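Local coordinates for protein probable acetyltransferase (Agrobacterium tumefaciens, PDB 2GE3) that probably transfers the acetyl group of acetyl coenzyme A to an acceptor substrate, as a member of the GNAT acetyltransferase family, at residues R109-A114 against H120-S125; A135-I140 against L162-I167. All coordinates share one frame; numbering follows the deposited sequence.

In the fold
Following the chain from its N terminus, four strands of the mixed sheet are laid down before helix 102-117 begins. Contact 1 closes the short turn after that helix, bringing it back over strand 121-127 and so completing the beta-alpha-beta unit that starts from strand 86-93. Helix 131-140 then follows, and contact 2 closes a longer excursion through strand 143-153 to strand 158-167. The two contacts stand in series: neither nests in the other and they do not cross. They are joined edge to edge in the sheet, where strands 121-127 and 158-167 run antiparallel and Ile122 and Leu124 pair through their backbones with Ile166 and Met164. Residues of both contacts belong to the acetyl coenzyme A pocket.

Contact 1: residues R109-A114 against H120-S125; sequences RTLDAA and HRIELS. With ACO (acetyl coenzyme *a), chain E.
Leu111 and Ile122 carry most of this contact, their side chains crossing obliquely between helix 102-117 and strand 121-127. The touching is done by a single methyl of the leucine. CD2 of Leu111 settles at the branch point of the isoleucine, 3.8 Å from Ile122 CG1 and 4.1 Å from both Ile122 CB and Ile122 CG2, so one methyl rests against the base of both branches. Ile122 points toward the helix, whereas the leucine leaves its backbone at a slant and only its end comes close.

A second methyl pair extends the meeting by one helical turn. CG1 of Ile122 lies anti to its carbonyl carbon (chi1 -46°), and a further turn at chi2 (-53°) brings Ile122 CD1 to 3.9 Å from Ala114 CB. Ala114 also faces the strand, and its lone CB methyl meets the isoleucine tip. The interface is small and apolar, and all three touching residues are buried: a worked example of helix-on-sheet packing within a beta-alpha-beta unit.

Strand alternation sends Arg121 and Glu123 to the other side. There Arg121 approaches side-on, Arg121 NE and NH2 each 3.2 Å from Glu123 OE2. The oxygen lies in the guanidinium plane; NE meets its anti lone pair, while NH2 arrives from above the carboxylate plane. This double grip on one oxygen would favour a charged carboxylate, and further salt bridges join Arg121 to Glu145 and Glu123 to Arg83.

Helix 102-117 connects the parallel strands 86-93 and 121-127. Around the apolar cluster, Ile75 of strand 68-77 touches both Ala114 and Ile122, Leu89 and Ile166 meet Ile122 from the two neighbouring strands, and Phe168 touches both Leu111 and Ile122.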
loop_
_atom_site.group_PDB
_atom_site.type_symbol
_atom_site.label_atom_id
_atom_site.label_comp_id
_atom_site.label_asym_id
_atom_site.label_seq_id
_atom_site.Cartn_x
_atom_site.Cartn_y
_atom_site.Cartn_z
ATOM N N ARG A 109 19.457 -8.467 -10.427
ATOM C CA ARG A 109 19.797 -7.224 -11.115
ATOM C C ARG A 109 18.977 -6.066 -10.572
ATOM O O ARG A 109 19.475 -4.926 -10.430
ATOM C CB ARG A 109 19.541 -7.335 -12.623
ATOM C CG ARG A 109 20.620 -8.236 -13.376
ATOM C CD ARG A 109 22.017 -7.476 -13.347
ATOM N NE ARG A 109 21.979 -6.243 -14.168
ATOM C CZ ARG A 109 21.976 -6.239 -15.514
ATOM N NH1 ARG A 109 21.945 -7.395 -16.206
ATOM N NH2 ARG A 109 21.957 -5.089 -16.178
ATOM N N THR A 110 17.696 -6.323 -10.343
ATOM C CA THR A 110 16.751 -5.276 -9.949
ATOM C C THR A 110 17.039 -4.827 -8.504
ATOM O O THR A 110 17.009 -3.650 -8.233
ATOM C CB THR A 110 15.277 -5.719 -10.162
ATOM O OG1 THR A 110 15.113 -6.107 -11.536
ATOM C CG2 THR A 110 14.210 -4.560 -9.798
ATOM N N LEU A 111 17.330 -5.755 -7.595
ATOM C CA LEU A 111 17.741 -5.437 -6.216
ATOM C C LEU A 111 19.064 -4.741 -6.115
ATOM O O LEU A 111 19.294 -3.851 -5.244
ATOM C CB LEU A 111 17.771 -6.727 -5.359
ATOM C CG LEU A 111 16.368 -7.367 -5.075
ATOM C CD1 LEU A 111 16.565 -8.711 -4.433
ATOM C CD2 LEU A 111 15.474 -6.464 -4.105
ATOM N N ASP A 112 20.019 -5.191 -6.934
ATOM C CA ASP A 112 21.246 -4.503 -6.936
ATOM C C ASP A 112 21.076 -3.032 -7.398
ATOM O O ASP A 112 21.598 -2.106 -6.756
ATOM C CB ASP A 112 22.286 -5.247 -7.726
ATOM C CG ASP A 112 23.644 -5.282 -6.945
ATOM O OD1 ASP A 112 23.762 -5.982 -5.841
ATOM O OD2 ASP A 112 24.525 -4.544 -7.406
ATOM N N ALA A 113 20.320 -2.789 -8.467
ATOM C CA ALA A 113 20.094 -1.403 -8.846
ATOM C C ALA A 113 19.344 -0.617 -7.720
ATOM O O ALA A 113 19.572 0.593 -7.558
ATOM C CB ALA A 113 19.316 -1.344 -10.085
ATOM N N ALA A 114 18.428 -1.271 -6.990
ATOM C CA ALA A 114 17.716 -0.566 -5.892
ATOM C C ALA A 114 18.645 -0.135 -4.761
ATOM O O ALA A 114 18.500 0.930 -4.177
ATOM C CB ALA A 114 16.565 -1.391 -5.324
ATOM N N HIS A 120 16.534 1.445 1.170
ATOM C CA HIS A 120 16.845 0.626 2.359
ATOM C C HIS A 120 16.005 -0.686 2.380
ATOM O O HIS A 120 16.490 -1.809 2.750
ATOM C CB HIS A 120 16.627 1.524 3.653
ATOM C CG HIS A 120 16.732 0.790 4.953
ATOM N ND1 HIS A 120 17.938 0.443 5.528
ATOM C CD2 HIS A 120 15.770 0.365 5.806
ATOM C CE1 HIS A 120 17.716 -0.151 6.679
ATOM N NE2 HIS A 120 16.409 -0.198 6.882
ATOM N N ARG A 121 14.742 -0.505 2.003
ATOM C CA ARG A 121 13.694 -1.518 2.184
ATOM C C ARG A 121 12.916 -1.807 0.899
ATOM O O ARG A 121 12.474 -0.885 0.229
ATOM C CB ARG A 121 12.804 -1.163 3.371
ATOM C CG ARG A 121 11.617 -2.125 3.615
ATOM C CD ARG A 121 10.797 -1.513 4.734
ATOM N NE ARG A 121 9.496 -2.159 4.628
ATOM C CZ ARG A 121 9.234 -3.376 5.134
ATOM N NH1 ARG A 121 10.148 -4.053 5.876
ATOM N NH2 ARG A 121 8.060 -3.916 4.892
ATOM N N ILE A 122 12.950 -3.076 0.486
ATOM C CA ILE A 122 12.155 -3.603 -0.602
ATOM C C ILE A 122 11.016 -4.538 -0.077
ATOM O O ILE A 122 11.256 -5.469 0.630
ATOM C CB ILE A 122 12.940 -4.297 -1.713
ATOM C CG1 ILE A 122 14.157 -3.510 -2.142
ATOM C CG2 ILE A 122 11.974 -4.591 -2.924
ATOM C CD1 ILE A 122 13.878 -1.995 -2.541
ATOM N N GLU A 123 9.770 -4.225 -0.437
ATOM C CA GLU A 123 8.638 -4.970 0.064
ATOM C C GLU A 123 7.769 -5.460 -1.083
ATOM O O GLU A 123 7.884 -4.968 -2.195
ATOM C CB GLU A 123 7.856 -4.148 1.131
ATOM C CG GLU A 123 6.946 -3.126 0.576
ATOM C CD GLU A 123 6.339 -2.085 1.664
ATOM O OE1 GLU A 123 5.202 -1.666 1.344
ATOM O OE2 GLU A 123 6.918 -1.739 2.770
ATOM N N LEU A 124 7.018 -6.524 -0.812
ATOM C CA LEU A 124 6.187 -7.240 -1.784
ATOM C C LEU A 124 5.061 -7.936 -1.067
ATOM O O LEU A 124 5.098 -8.196 0.164
ATOM C CB LEU A 124 7.023 -8.204 -2.668
ATOM C CG LEU A 124 7.781 -9.394 -2.131
ATOM C CD1 LEU A 124 6.795 -10.582 -1.662
ATOM C CD2 LEU A 124 8.793 -9.839 -3.157
ATOM N N SER A 125 4.001 -8.160 -1.812
ATOM C CA SER A 125 2.870 -8.979 -1.374
ATOM C C SER A 125 2.713 -10.136 -2.339
ATOM O O SER A 125 2.808 -9.910 -3.518
ATOM C CB SER A 125 1.620 -8.127 -1.440
ATOM O OG SER A 125 1.645 -7.373 -0.202
HETATM N N1A ACO E . 6.464 -25.045 -5.430
HETATM C C2A ACO E . 7.576 -24.840 -4.723
HETATM N N3A ACO E . 8.695 -24.387 -5.316
HETATM C C4A ACO E . 8.730 -24.158 -6.653
HETATM C C5A ACO E . 7.563 -24.338 -7.466
HETATM C C6A ACO E . 6.373 -24.822 -6.776
HETATM N N6A ACO E . 5.228 -24.979 -7.561
HETATM N N7A ACO E . 7.904 -24.081 -8.792
HETATM C C8A ACO E . 9.179 -23.695 -8.832
HETATM N N9A ACO E . 9.666 -23.780 -7.565
HETATM C C1B ACO E . 11.007 -23.405 -7.195
HETATM C C2B ACO E . 12.112 -23.816 -8.154
HETATM O O2B ACO E . 12.580 -25.097 -7.678
HETATM C C3B ACO E . 13.041 -22.627 -7.870
HETATM O O3B ACO E . 13.613 -22.797 -6.564
HETATM P P3B ACO E . 15.009 -23.584 -6.209
HETATM O O7A ACO E . 14.905 -25.084 -6.459
HETATM O O8A ACO E . 14.989 -23.268 -4.712
HETATM O O9A ACO E . 16.000 -23.057 -7.194
HETATM C C4B ACO E . 12.138 -21.405 -7.698
HETATM O O4B ACO E . 10.930 -21.950 -7.183
HETATM C C5B ACO E . 11.824 -20.727 -9.061
HETATM O O5B ACO E . 12.968 -19.986 -9.457
HETATM P P1A ACO E . 13.148 -19.303 -10.833
HETATM O O1A ACO E . 14.210 -18.305 -10.566
HETATM O O2A ACO E . 13.283 -20.537 -11.698
HETATM O O3A ACO E . 11.699 -18.588 -10.993
HETATM P P2A ACO E . 10.957 -18.060 -12.264
HETATM O O4A ACO E . 11.778 -17.755 -13.478
HETATM O O5A ACO E . 9.832 -19.043 -12.442
HETATM O O6A ACO E . 10.380 -16.624 -11.700
HETATM C CBP ACO E . 8.154 -15.950 -10.945
HETATM C CCP ACO E . 9.474 -16.650 -10.577
HETATM C CDP ACO E . 7.172 -16.173 -9.746
HETATM C CEP ACO E . 8.366 -14.462 -11.217
HETATM C CAP ACO E . 7.534 -16.474 -12.303
HETATM O OAP ACO E . 7.337 -17.855 -12.119
HETATM C C9P ACO E . 6.225 -15.915 -12.785
HETATM O O9P ACO E . 6.217 -14.926 -13.518
HETATM N N8P ACO E . 5.078 -16.524 -12.423
HETATM C C7P ACO E . 3.792 -15.898 -12.806
HETATM C C6P ACO E . 3.607 -14.488 -12.286
HETATM C C5P ACO E . 3.931 -14.216 -10.837
HETATM O O5P ACO E . 3.699 -15.019 -9.938
HETATM N N4P ACO E . 4.433 -13.002 -10.573
HETATM C C3P ACO E . 5.084 -12.726 -9.308
HETATM C C2P ACO E . 4.055 -12.747 -8.205
HETATM S S1P ACO E . 2.956 -11.362 -8.374
HETATM C C ACO E . 3.008 -11.507 -6.711
HETATM O O ACO E . 3.971 -12.037 -6.227
HETATM C CH3 ACO E . 1.871 -10.855 -5.964
#

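Contact 2: residues A135-I140 against L162-I167; sequences ALYEKI and LNMAII. With ACO (acetyl coenzyme *a), chain E.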
loop_
_atom_site.group_PDB
_atom_site.type_symbol
_atom_site.label_atom_id
_atom_site.label_comp_id
_atom_site.label_asym_id
_atom_site.label_seq_id
_atom_site.Cartn_x
_atom_site.Cartn_y
_atom_site.Cartn_z
ATOM N N ALA A 135 8.796 -19.510 -3.056
ATOM C CA ALA A 135 10.084 -20.209 -3.043
ATOM C C ALA A 135 11.176 -19.395 -3.652
ATOM O O ALA A 135 12.315 -19.440 -3.160
ATOM C CB ALA A 135 10.007 -21.560 -3.808
ATOM N N LEU A 136 10.874 -18.680 -4.736
ATOM C CA LEU A 136 11.890 -17.781 -5.321
ATOM C C LEU A 136 12.187 -16.615 -4.378
ATOM O O LEU A 136 13.352 -16.275 -4.154
ATOM C CB LEU A 136 11.478 -17.232 -6.709
ATOM C CG LEU A 136 12.439 -16.133 -7.250
ATOM C CD1 LEU A 136 13.798 -16.734 -7.457
ATOM C CD2 LEU A 136 12.016 -15.372 -8.512
ATOM N N TYR A 137 11.166 -15.989 -3.820
ATOM C CA TYR A 137 11.447 -14.903 -2.862
ATOM C C TYR A 137 12.247 -15.361 -1.643
ATOM O O TYR A 137 13.144 -14.685 -1.225
ATOM C CB TYR A 137 10.152 -14.232 -2.397
ATOM C CG TYR A 137 9.368 -13.657 -3.510
ATOM C CD1 TYR A 137 10.014 -13.112 -4.634
ATOM C CD2 TYR A 137 7.948 -13.672 -3.492
ATOM C CE1 TYR A 137 9.266 -12.627 -5.775
ATOM C CE2 TYR A 137 7.187 -13.108 -4.559
ATOM C CZ TYR A 137 7.848 -12.595 -5.692
ATOM O OH TYR A 137 7.105 -12.062 -6.732
ATOM N N GLU A 138 11.901 -16.522 -1.070
ATOM C CA GLU A 138 12.743 -17.092 0.014
ATOM C C GLU A 138 14.219 -17.289 -0.407
ATOM O O GLU A 138 15.102 -16.888 0.298
ATOM C CB GLU A 138 12.153 -18.424 0.546
ATOM C CG GLU A 138 10.804 -18.092 1.261
ATOM C CD GLU A 138 10.014 -19.328 1.690
ATOM O OE1 GLU A 138 10.327 -20.430 1.205
ATOM O OE2 GLU A 138 9.041 -19.203 2.466
ATOM N N LYS A 139 14.442 -17.876 -1.590
ATOM C CA LYS A 139 15.751 -18.175 -2.082
ATOM C C LYS A 139 16.528 -16.879 -2.201
ATOM O O LYS A 139 17.660 -16.819 -1.819
ATOM C CB LYS A 139 15.633 -18.833 -3.453
ATOM C CG LYS A 139 16.908 -19.170 -4.052
ATOM C CD LYS A 139 16.890 -19.111 -5.548
ATOM C CE LYS A 139 15.732 -19.917 -6.170
ATOM N NZ LYS A 139 15.974 -19.974 -7.690
ATOM N N ILE A 140 15.920 -15.834 -2.773
ATOM C CA ILE A 140 16.631 -14.566 -2.953
ATOM C C ILE A 140 16.979 -13.913 -1.596
ATOM O O ILE A 140 17.882 -13.144 -1.561
ATOM C CB ILE A 140 15.769 -13.584 -3.782
ATOM C CG1 ILE A 140 15.560 -14.121 -5.217
ATOM C CG2 ILE A 140 16.394 -12.183 -3.816
ATOM C CD1 ILE A 140 16.774 -14.441 -6.032
ATOM N N LEU A 162 0.660 -12.920 1.564
ATOM C CA LEU A 162 1.814 -12.895 2.469
ATOM C C LEU A 162 2.601 -11.694 2.177
ATOM O O LEU A 162 2.924 -11.401 1.002
ATOM C CB LEU A 162 2.738 -14.098 2.245
ATOM C CG LEU A 162 2.064 -15.484 2.372
ATOM C CD1 LEU A 162 3.058 -16.651 2.222
ATOM C CD2 LEU A 162 1.201 -15.660 3.654
ATOM N N ASN A 163 2.971 -11.012 3.238
ATOM C CA ASN A 163 3.876 -9.843 3.090
ATOM C C ASN A 163 5.268 -10.237 3.368
ATOM O O ASN A 163 5.509 -10.922 4.328
ATOM C CB ASN A 163 3.510 -8.742 4.095
ATOM C CG ASN A 163 2.181 -8.161 3.769
ATOM O OD1 ASN A 163 2.030 -7.733 2.671
ATOM N ND2 ASN A 163 1.185 -8.266 4.663
HETATM N N MSE A 164 6.188 -9.750 2.574
HETATM C CA MSE A 164 7.576 -10.170 2.709
HETATM C C MSE A 164 8.380 -8.913 2.441
HETATM O O MSE A 164 7.883 -8.017 1.789
HETATM C CB MSE A 164 7.905 -11.261 1.698
HETATM C CG MSE A 164 6.942 -12.557 1.831
HETATM SE SE MSE A 164 7.731 -13.868 0.565
HETATM C CE MSE A 164 9.372 -14.379 1.687
ATOM N N ALA A 165 9.605 -8.864 2.940
ATOM C CA ALA A 165 10.475 -7.732 2.731
ATOM C C ALA A 165 11.976 -8.105 2.819
ATOM O O ALA A 165 12.378 -9.097 3.488
ATOM C CB ALA A 165 10.127 -6.603 3.687
ATOM N N ILE A 166 12.786 -7.309 2.145
ATOM C CA ILE A 166 14.242 -7.404 2.289
ATOM C C ILE A 166 14.798 -6.077 2.732
ATOM O O ILE A 166 14.312 -5.037 2.320
ATOM C CB ILE A 166 14.913 -7.938 0.952
ATOM C CG1 ILE A 166 16.264 -8.612 1.197
ATOM C CG2 ILE A 166 14.902 -6.843 -0.142
ATOM C CD1 ILE A 166 16.712 -9.551 -0.062
ATOM N N ILE A 167 15.809 -6.098 3.607
ATOM C CA ILE A 167 16.446 -4.856 4.072
ATOM C C ILE A 167 17.918 -4.925 3.642
ATOM O O ILE A 167 18.588 -5.951 3.886
ATOM C CB ILE A 167 16.250 -4.538 5.587
ATOM C CG1 ILE A 167 14.871 -3.921 5.858
ATOM C CG2 ILE A 167 17.324 -3.519 6.144
ATOM C CD1 ILE A 167 14.267 -4.632 6.828
HETATM N N1A ACO E . 6.464 -25.045 -5.430
HETATM C C2A ACO E . 7.576 -24.840 -4.723
HETATM N N3A ACO E . 8.695 -24.387 -5.316
HETATM C C4A ACO E . 8.730 -24.158 -6.653
HETATM C C5A ACO E . 7.563 -24.338 -7.466
HETATM C C6A ACO E . 6.373 -24.822 -6.776
HETATM N N6A ACO E . 5.228 -24.979 -7.561
HETATM N N7A ACO E . 7.904 -24.081 -8.792
HETATM C C8A ACO E . 9.179 -23.695 -8.832
HETATM N N9A ACO E . 9.666 -23.780 -7.565
HETATM C C1B ACO E . 11.007 -23.405 -7.195
HETATM C C2B ACO E . 12.112 -23.816 -8.154
HETATM O O2B ACO E . 12.580 -25.097 -7.678
HETATM C C3B ACO E . 13.041 -22.627 -7.870
HETATM O O3B ACO E . 13.613 -22.797 -6.564
HETATM P P3B ACO E . 15.009 -23.584 -6.209
HETATM O O7A ACO E . 14.905 -25.084 -6.459
HETATM O O8A ACO E . 14.989 -23.268 -4.712
HETATM O O9A ACO E . 16.000 -23.057 -7.194
HETATM C C4B ACO E . 12.138 -21.405 -7.698
HETATM O O4B ACO E . 10.930 -21.950 -7.183
HETATM C C5B ACO E . 11.824 -20.727 -9.061
HETATM O O5B ACO E . 12.968 -19.986 -9.457
HETATM P P1A ACO E . 13.148 -19.303 -10.833
HETATM O O1A ACO E . 14.210 -18.305 -10.566
HETATM O O2A ACO E . 13.283 -20.537 -11.698
HETATM O O3A ACO E . 11.699 -18.588 -10.993
HETATM P P2A ACO E . 10.957 -18.060 -12.264
HETATM O O4A ACO E . 11.778 -17.755 -13.478
HETATM O O5A ACO E . 9.832 -19.043 -12.442
HETATM O O6A ACO E . 10.380 -16.624 -11.700
HETATM C CBP ACO E . 8.154 -15.950 -10.945
HETATM C CCP ACO E . 9.474 -16.650 -10.577
HETATM C CDP ACO E . 7.172 -16.173 -9.746
HETATM C CEP ACO E . 8.366 -14.462 -11.217
HETATM C CAP ACO E . 7.534 -16.474 -12.303
HETATM O OAP ACO E . 7.337 -17.855 -12.119
HETATM C C9P ACO E . 6.225 -15.915 -12.785
HETATM O O9P ACO E . 6.217 -14.926 -13.518
HETATM N N8P ACO E . 5.078 -16.524 -12.423
HETATM C C7P ACO E . 3.792 -15.898 -12.806
HETATM C C6P ACO E . 3.607 -14.488 -12.286
HETATM C C5P ACO E . 3.931 -14.216 -10.837
HETATM O O5P ACO E . 3.699 -15.019 -9.938
HETATM N N4P ACO E . 4.433 -13.002 -10.573
HETATM C C3P ACO E . 5.084 -12.726 -9.308
HETATM C C2P ACO E . 4.055 -12.747 -8.205
HETATM S S1P ACO E . 2.956 -11.362 -8.374
HETATM C C ACO E . 3.008 -11.507 -6.711
HETATM O O ACO E . 3.971 -12.037 -6.227
HETATM C CH3 ACO E . 1.871 -10.855 -5.964
#
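Lys139 NZ donates to the 3'-phosphate oxygen O9A of acetyl coenzyme A at 3.1 Å, with a weaker, longer bond to its O5B. In this GNAT fold, helix 131-140 thus meets the cofactor while packing on strand 158-167; the short segment axes lie 9.9 Å apart and run only 23° from parallel. Tyr137 serves both sides. With CG anti to its carbonyl carbon (chi1 -59°), the ring of Tyr137 reaches from the helix to the cofactor, where Tyr137 OH donates to the thioester carbonyl oxygen O of acetyl coenzyme A at 3.2 Å. That oxygen lies at the ring edge, near its plane, where the bond would be expected to polarise the thioester carbonyl.

At the near end, Met164, present as selenomethionine, makes a Met-aromatic contact. Met164 SE lies 3.8 Å from Tyr137 CB and approaches the ring obliquely, the two side chains crossing at about a right angle. A bend at chi3 (74°) carries Met164 CE to Glu138 CG, 4.0 Å away, while Glu138 OE2 is hydrogen-bonded to His144 NE2. Farther along the strand, the last contact is made by a methyl: Ile166 CD1 approaches the backbone Ile140 O to 4.1 Å.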